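Local atomic coordinates of Pre-mRNA-processing-splicing factor 8 (Cryptococcus neoformans var. grubii serotype A, PDB entry 6MX6), a protein that is the intein of the spliceosomal protein Prp8, a HINT-type domain that probably excises itself and joins its flanking sequences by protein splicing. Residues K116-D124 against Y165-L173. Sequence-based numbering, arbitrary orientation.
Sequences KYKLFRSTD and YLRYDYLVL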
ATOM      1  N   LYS A 116     -15.465   6.123   5.590  1.00 24.74           N
ATOM      2  CA  LYS A 116     -16.096   4.912   5.075  1.00 27.57           C
ATOM      3  C   LYS A 116     -15.091   3.920   4.514  1.00 28.91           C
ATOM      4  O   LYS A 116     -15.438   2.749   4.322  1.00 26.90           O
ATOM      5  CB  LYS A 116     -17.104   5.259   3.976  1.00 27.46           C
ATOM      6  CG  LYS A 116     -18.243   6.159   4.424  1.00 37.08           C
ATOM      7  CD  LYS A 116     -19.071   6.622   3.226  1.00 48.78           C
ATOM      8  CE  LYS A 116     -20.253   7.475   3.659  1.00 43.03           C
ATOM      9  NZ  LYS A 116     -21.104   7.862   2.500  1.00 51.65           N
ATOM     10  N   TYR A 117     -13.868   4.359   4.233  1.00 22.49           N
ATOM     11  CA  TYR A 117     -12.860   3.530   3.591  1.00 25.45           C
ATOM     12  C   TYR A 117     -11.881   3.008   4.629  1.00 29.31           C
ATOM     13  O   TYR A 117     -11.474   3.740   5.536  1.00 28.27           O
ATOM     14  CB  TYR A 117     -12.085   4.314   2.532  1.00 25.72           C
ATOM     15  CG  TYR A 117     -12.903   4.804   1.358  1.00 23.56           C
ATOM     16  CD1 TYR A 117     -13.735   5.910   1.475  1.00 26.98           C
ATOM     17  CD2 TYR A 117     -12.811   4.180   0.121  1.00 30.94           C
ATOM     18  CE1 TYR A 117     -14.468   6.364   0.395  1.00 32.50           C
ATOM     19  CE2 TYR A 117     -13.535   4.625  -0.957  1.00 31.41           C
ATOM     20  CZ  TYR A 117     -14.359   5.719  -0.818  1.00 35.57           C
ATOM     21  OH  TYR A 117     -15.080   6.164  -1.897  1.00 38.23           O
ATOM     22  N   LYS A 118     -11.479   1.751   4.475  1.00 22.01           N
ATOM     23  CA  LYS A 118     -10.542   1.134   5.395  1.00 19.73           C
ATOM     24  C   LYS A 118      -9.443   0.424   4.621  1.00 22.51           C
ATOM     25  O   LYS A 118      -9.707  -0.209   3.597  1.00 22.35           O
ATOM     26  CB  LYS A 118     -11.264   0.150   6.323  1.00 21.23           C
ATOM     27  CG  LYS A 118     -12.222   0.850   7.282  1.00 27.00           C
ATOM     28  CD  LYS A 118     -13.502   0.069   7.469  1.00 44.72           C
ATOM     29  CE  LYS A 118     -14.410   0.743   8.485  1.00 47.08           C
ATOM     30  NZ  LYS A 118     -14.765   2.122   8.056  1.00 44.75           N
ATOM     31  N   LEU A 119      -8.209   0.551   5.105  1.00 22.00           N
ATOM     32  CA  LEU A 119      -7.149  -0.346   4.677  1.00 19.33           C
ATOM     33  C   LEU A 119      -7.394  -1.734   5.273  1.00 20.93           C
ATOM     34  O   LEU A 119      -8.241  -1.913   6.149  1.00 22.72           O
ATOM     35  CB  LEU A 119      -5.787   0.200   5.098  1.00 20.42           C
ATOM     36  CG  LEU A 119      -5.401   1.550   4.486  1.00 23.17           C
ATOM     37  CD1 LEU A 119      -4.154   2.121   5.171  1.00 20.44           C
ATOM     38  CD2 LEU A 119      -5.154   1.385   2.995  1.00 26.63           C
ATOM     39  N   PHE A 120      -6.658  -2.734   4.789  1.00 19.64           N
ATOM     40  CA  PHE A 120      -6.893  -4.068   5.327  1.00 18.33           C
ATOM     41  C   PHE A 120      -5.663  -4.947   5.171  1.00 23.02           C
ATOM     42  O   PHE A 120      -4.781  -4.694   4.347  1.00 20.59           O
ATOM     43  CB  PHE A 120      -8.105  -4.739   4.673  1.00 27.50           C
ATOM     44  CG  PHE A 120      -7.956  -4.992   3.206  1.00 24.05           C
ATOM     45  CD1 PHE A 120      -8.188  -3.983   2.288  1.00 27.28           C
ATOM     46  CD2 PHE A 120      -7.611  -6.250   2.737  1.00 22.70           C
ATOM     47  CE1 PHE A 120      -8.069  -4.222   0.928  1.00 32.29           C
ATOM     48  CE2 PHE A 120      -7.487  -6.495   1.378  1.00 29.08           C
ATOM     49  CZ  PHE A 120      -7.717  -5.480   0.474  1.00 33.00           C
ATOM     50  N   ARG A 121      -5.632  -5.992   5.989  1.00 22.04           N
ATOM     51  CA  ARG A 121      -4.617  -7.024   5.957  1.00 25.02           C
ATOM     52  C   ARG A 121      -5.252  -8.321   5.477  1.00 31.07           C
ATOM     53  O   ARG A 121      -6.466  -8.513   5.573  1.00 29.68           O
ATOM     54  CB  ARG A 121      -3.984  -7.220   7.337  1.00 29.61           C
ATOM     55  CG  ARG A 121      -3.655  -5.928   8.071  1.00 32.83           C
ATOM     56  CD  ARG A 121      -3.484  -6.172   9.571  1.00 33.54           C
ATOM     57  NE  ARG A 121      -2.232  -6.862   9.854  1.00 34.71           N
ATOM     58  CZ  ARG A 121      -1.792  -7.154  11.075  1.00 40.95           C
ATOM     59  NH1 ARG A 121      -2.504  -6.808  12.138  1.00 43.75           N
ATOM     60  NH2 ARG A 121      -0.638  -7.788  11.233  1.00 31.97           N
ATOM     61  N   SER A 122      -4.422  -9.216   4.954  1.00 28.22           N
ATOM     62  CA  SER A 122      -4.934 -10.464   4.407  1.00 30.26           C
ATOM     63  C   SER A 122      -5.251 -11.440   5.535  1.00 41.38           C
ATOM     64  O   SER A 122      -4.383 -11.762   6.353  1.00 35.34           O
ATOM     65  CB  SER A 122      -3.928 -11.085   3.442  1.00 35.74           C
ATOM     66  OG  SER A 122      -2.872 -11.700   4.155  1.00 45.67           O
ATOM     67  N   THR A 123      -6.494 -11.910   5.573  1.00 50.20           N
ATOM     68  CA  THR A 123      -6.893 -12.875   6.588  1.00 55.70           C
ATOM     69  C   THR A 123      -6.067 -14.148   6.455  1.00 62.59           C
ATOM     70  O   THR A 123      -5.918 -14.696   5.358  1.00 66.60           O
ATOM     71  CB  THR A 123      -8.381 -13.189   6.461  1.00 61.06           C
ATOM     72  OG1 THR A 123      -9.086 -12.002   6.072  1.00 56.42           O
ATOM     73  CG2 THR A 123      -8.930 -13.686   7.794  1.00 60.07           C
ATOM     74  N   ASP A 124      -5.516 -14.603   7.578  1.00 71.03           N
ATOM     75  CA  ASP A 124      -4.650 -15.782   7.617  1.00 79.98           C
ATOM     76  C   ASP A 124      -3.431 -15.601   6.715  1.00 77.98           C
ATOM     77  O   ASP A 124      -2.762 -14.565   6.756  1.00 59.94           O
ATOM     78  CB  ASP A 124      -5.430 -17.040   7.215  1.00 82.46           C
ATOM     79  CG  ASP A 124      -4.946 -18.283   7.939  1.00 92.94           C
ATOM     80  OD1 ASP A 124      -4.242 -18.144   8.963  1.00 81.68           O
ATOM     81  OD2 ASP A 124      -5.277 -19.398   7.485  1.00103.56           O
ATOM     82  N   TYR A 165      -0.056  -7.121  -3.387  1.00 24.05           N
ATOM     83  CA  TYR A 165       1.068  -7.766  -2.721  1.00 22.54           C
ATOM     84  C   TYR A 165       1.041  -7.337  -1.261  1.00 25.69           C
ATOM     85  O   TYR A 165       0.226  -6.504  -0.858  1.00 23.59           O
ATOM     86  CB  TYR A 165       2.405  -7.419  -3.390  1.00 23.77           C
ATOM     87  CG  TYR A 165       2.700  -5.931  -3.423  1.00 26.48           C
ATOM     88  CD1 TYR A 165       2.041  -5.090  -4.310  1.00 26.43           C
ATOM     89  CD2 TYR A 165       3.636  -5.372  -2.561  1.00 26.48           C
ATOM     90  CE1 TYR A 165       2.297  -3.737  -4.329  1.00 28.98           C
ATOM     91  CE2 TYR A 165       3.905  -4.022  -2.582  1.00 22.76           C
ATOM     92  CZ  TYR A 165       3.233  -3.209  -3.459  1.00 25.29           C
ATOM     93  OH  TYR A 165       3.497  -1.857  -3.477  1.00 32.94           O
ATOM     94  N   LEU A 166       1.932  -7.913  -0.460  1.00 22.82           N
ATOM     95  CA  LEU A 166       1.851  -7.770   0.987  1.00 24.39           C
ATOM     96  C   LEU A 166       3.028  -6.993   1.553  1.00 22.32           C
ATOM     97  O   LEU A 166       4.187  -7.270   1.216  1.00 21.13           O
ATOM     98  CB  LEU A 166       1.773  -9.139   1.662  1.00 24.97           C
ATOM     99  CG  LEU A 166       0.470  -9.905   1.436  1.00 25.05           C
ATOM    100  CD1 LEU A 166       0.447 -11.152   2.311  1.00 26.35           C
ATOM    101  CD2 LEU A 166      -0.753  -9.029   1.683  1.00 29.28           C
ATOM    102  N   ARG A 167       2.723  -6.042   2.436  1.00 18.09           N
ATOM    103  CA  ARG A 167       3.708  -5.502   3.359  1.00 20.72           C
ATOM    104  C   ARG A 167       4.076  -6.571   4.388  1.00 16.88           C
ATOM    105  O   ARG A 167       3.378  -7.572   4.552  1.00 20.87           O
ATOM    106  CB  ARG A 167       3.154  -4.252   4.059  1.00 22.08           C
ATOM    107  CG  ARG A 167       4.212  -3.266   4.572  1.00 21.08           C
ATOM    108  CD  ARG A 167       3.599  -1.926   4.987  1.00 15.18           C
ATOM    109  NE  ARG A 167       2.868  -2.017   6.253  1.00 21.74           N
ATOM    110  CZ  ARG A 167       2.447  -0.964   6.945  1.00 22.39           C
ATOM    111  NH1 ARG A 167       2.668   0.261   6.485  1.00 21.11           N
ATOM    112  NH2 ARG A 167       1.791  -1.129   8.089  1.00 19.88           N
ATOM    113  N   TYR A 168       5.187  -6.343   5.092  1.00 21.15           N
ATOM    114  CA  TYR A 168       5.705  -7.342   6.022  1.00 18.70           C
ATOM    115  C   TYR A 168       4.697  -7.689   7.122  1.00 23.59           C
ATOM    116  O   TYR A 168       4.725  -8.806   7.655  1.00 26.24           O
ATOM    117  CB  TYR A 168       7.016  -6.846   6.637  1.00 19.09           C
ATOM    118  CG  TYR A 168       6.774  -5.888   7.778  1.00 26.05           C
ATOM    119  CD1 TYR A 168       6.410  -4.568   7.537  1.00 26.97           C
ATOM    120  CD2 TYR A 168       6.875  -6.311   9.094  1.00 24.82           C
ATOM    121  CE1 TYR A 168       6.169  -3.693   8.583  1.00 24.63           C
ATOM    122  CE2 TYR A 168       6.638  -5.447  10.144  1.00 31.69           C
ATOM    123  CZ  TYR A 168       6.283  -4.143   9.887  1.00 33.82           C
ATOM    124  OH  TYR A 168       6.048  -3.293  10.945  1.00 31.38           O
ATOM    125  N   ASP A 169       3.808  -6.758   7.478  1.00 21.74           N
ATOM    126  CA  ASP A 169       2.756  -6.993   8.459  1.00 24.66           C
ATOM    127  C   ASP A 169       1.431  -7.374   7.809  1.00 22.67           C
ATOM    128  O   ASP A 169       0.376  -7.225   8.435  1.00 24.41           O
ATOM    129  CB  ASP A 169       2.565  -5.761   9.355  1.00 20.61           C
ATOM    130  CG  ASP A 169       2.112  -4.529   8.578  1.00 30.82           C
ATOM    131  OD1 ASP A 169       2.078  -4.573   7.330  1.00 23.29           O
ATOM    132  OD2 ASP A 169       1.779  -3.509   9.217  1.00 28.29           O
ATOM    133  N   TYR A 170       1.464  -7.832   6.557  1.00 21.07           N
ATOM    134  CA  TYR A 170       0.324  -8.348   5.809  1.00 19.88           C
ATOM    135  C   TYR A 170      -0.676  -7.272   5.391  1.00 20.68           C
ATOM    136  O   TYR A 170      -1.745  -7.610   4.884  1.00 22.74           O
ATOM    137  CB  TYR A 170      -0.387  -9.468   6.586  1.00 20.56           C
ATOM    138  CG  TYR A 170       0.550 -10.612   6.898  1.00 28.66           C
ATOM    139  CD1 TYR A 170       0.934 -11.505   5.909  1.00 37.88           C
ATOM    140  CD2 TYR A 170       1.074 -10.779   8.173  1.00 44.64           C
ATOM    141  CE1 TYR A 170       1.806 -12.551   6.185  1.00 43.16           C
ATOM    142  CE2 TYR A 170       1.939 -11.819   8.460  1.00 48.25           C
ATOM    143  CZ  TYR A 170       2.304 -12.699   7.463  1.00 54.53           C
ATOM    144  OH  TYR A 170       3.166 -13.733   7.749  1.00 64.51           O
ATOM    145  N   LEU A 171      -0.353  -5.987   5.563  1.00 17.40           N
ATOM    146  CA  LEU A 171      -1.130  -4.936   4.913  1.00 19.98           C
ATOM    147  C   LEU A 171      -1.135  -5.178   3.408  1.00 21.07           C
ATOM    148  O   LEU A 171      -0.089  -5.455   2.815  1.00 21.51           O
ATOM    149  CB  LEU A 171      -0.535  -3.561   5.230  1.00 15.45           C
ATOM    150  CG  LEU A 171      -1.213  -2.353   4.591  1.00 18.56           C
ATOM    151  CD1 LEU A 171      -2.609  -2.174   5.139  1.00 26.45           C
ATOM    152  CD2 LEU A 171      -0.376  -1.099   4.820  1.00 22.99           C
ATOM    153  N   VAL A 172      -2.310  -5.096   2.794  1.00 19.74           N
ATOM    154  CA  VAL A 172      -2.462  -5.366   1.372  1.00 23.23           C
ATOM    155  C   VAL A 172      -2.215  -4.079   0.594  1.00 22.10           C
ATOM    156  O   VAL A 172      -2.884  -3.064   0.819  1.00 18.77           O
ATOM    157  CB  VAL A 172      -3.847  -5.950   1.054  1.00 20.31           C
ATOM    158  CG1 VAL A 172      -4.024  -6.089  -0.462  1.00 25.42           C
ATOM    159  CG2 VAL A 172      -4.020  -7.310   1.749  1.00 21.07           C
ATOM    160  N   LEU A 173      -1.271  -4.136  -0.339  1.00 20.78           N
ATOM    161  CA  LEU A 173      -0.828  -3.005  -1.139  1.00 21.47           C
ATOM    162  C   LEU A 173      -1.122  -3.279  -2.609  1.00 20.48           C
ATOM    163  O   LEU A 173      -1.152  -4.434  -3.045  1.00 23.71           O
ATOM    164  CB  LEU A 173       0.676  -2.773  -0.950  1.00 20.49           C
ATOM    165  CG  LEU A 173       1.122  -2.395   0.464  1.00 23.19           C
ATOM    166  CD1 LEU A 173       2.639  -2.496   0.586  1.00 23.02           C
ATOM    167  CD2 LEU A 173       0.598  -0.997   0.833  1.00 21.43           C
TER
HETATM  168  O   HOH W   1      -4.945  -2.047   2.372  1.00 24.84           O
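Phe120 and Val172, flanking a single backbone bridge, show how it can set side chains against each other. Val172 lies over one face of the Phe120 ring, a CH-pi contact with CB 4.1 Å from the ring centroid, and its methyl CG2 sits 3.6 Å from CE2 near the rim. The Phe120 side chain leaves its backbone away from the hairpin, yet chi1 of 64° sets CG between the backbone N and carbonyl carbon and brings the ring back over Val172; Tyr74 meets that ring edge-to-face. The pairing is fixed by Val172 N to Phe120 O, 2.9 Å and nearly straight, and by Ser122 N to Tyr170 O at 3.1 Å, which makes Arg121 and Leu171 an antiparallel non-hydrogen-bonded pair. A water joins Phe120 N to Val172 O. From the bridge itself Arg121, bent at chi3 (73°), turns NE and NH2 side-on to a single acceptor, Asp169 O, each at 3.0 Å, with the oxygen slightly tilted from the guanidinium plane. The Asp169 carboxylate faces Arg167 instead, whose NE and NH2 each take one oxygen, and Leu171 CD2 covers a face of that guanidinium. Here the end of strand 117-120 and the residues just past it dock on the turn and returning arm of the C-terminal hairpin, closed by a type I turn with a G1 bulge at Tyr170, within the all-beta HINT fold of inteins.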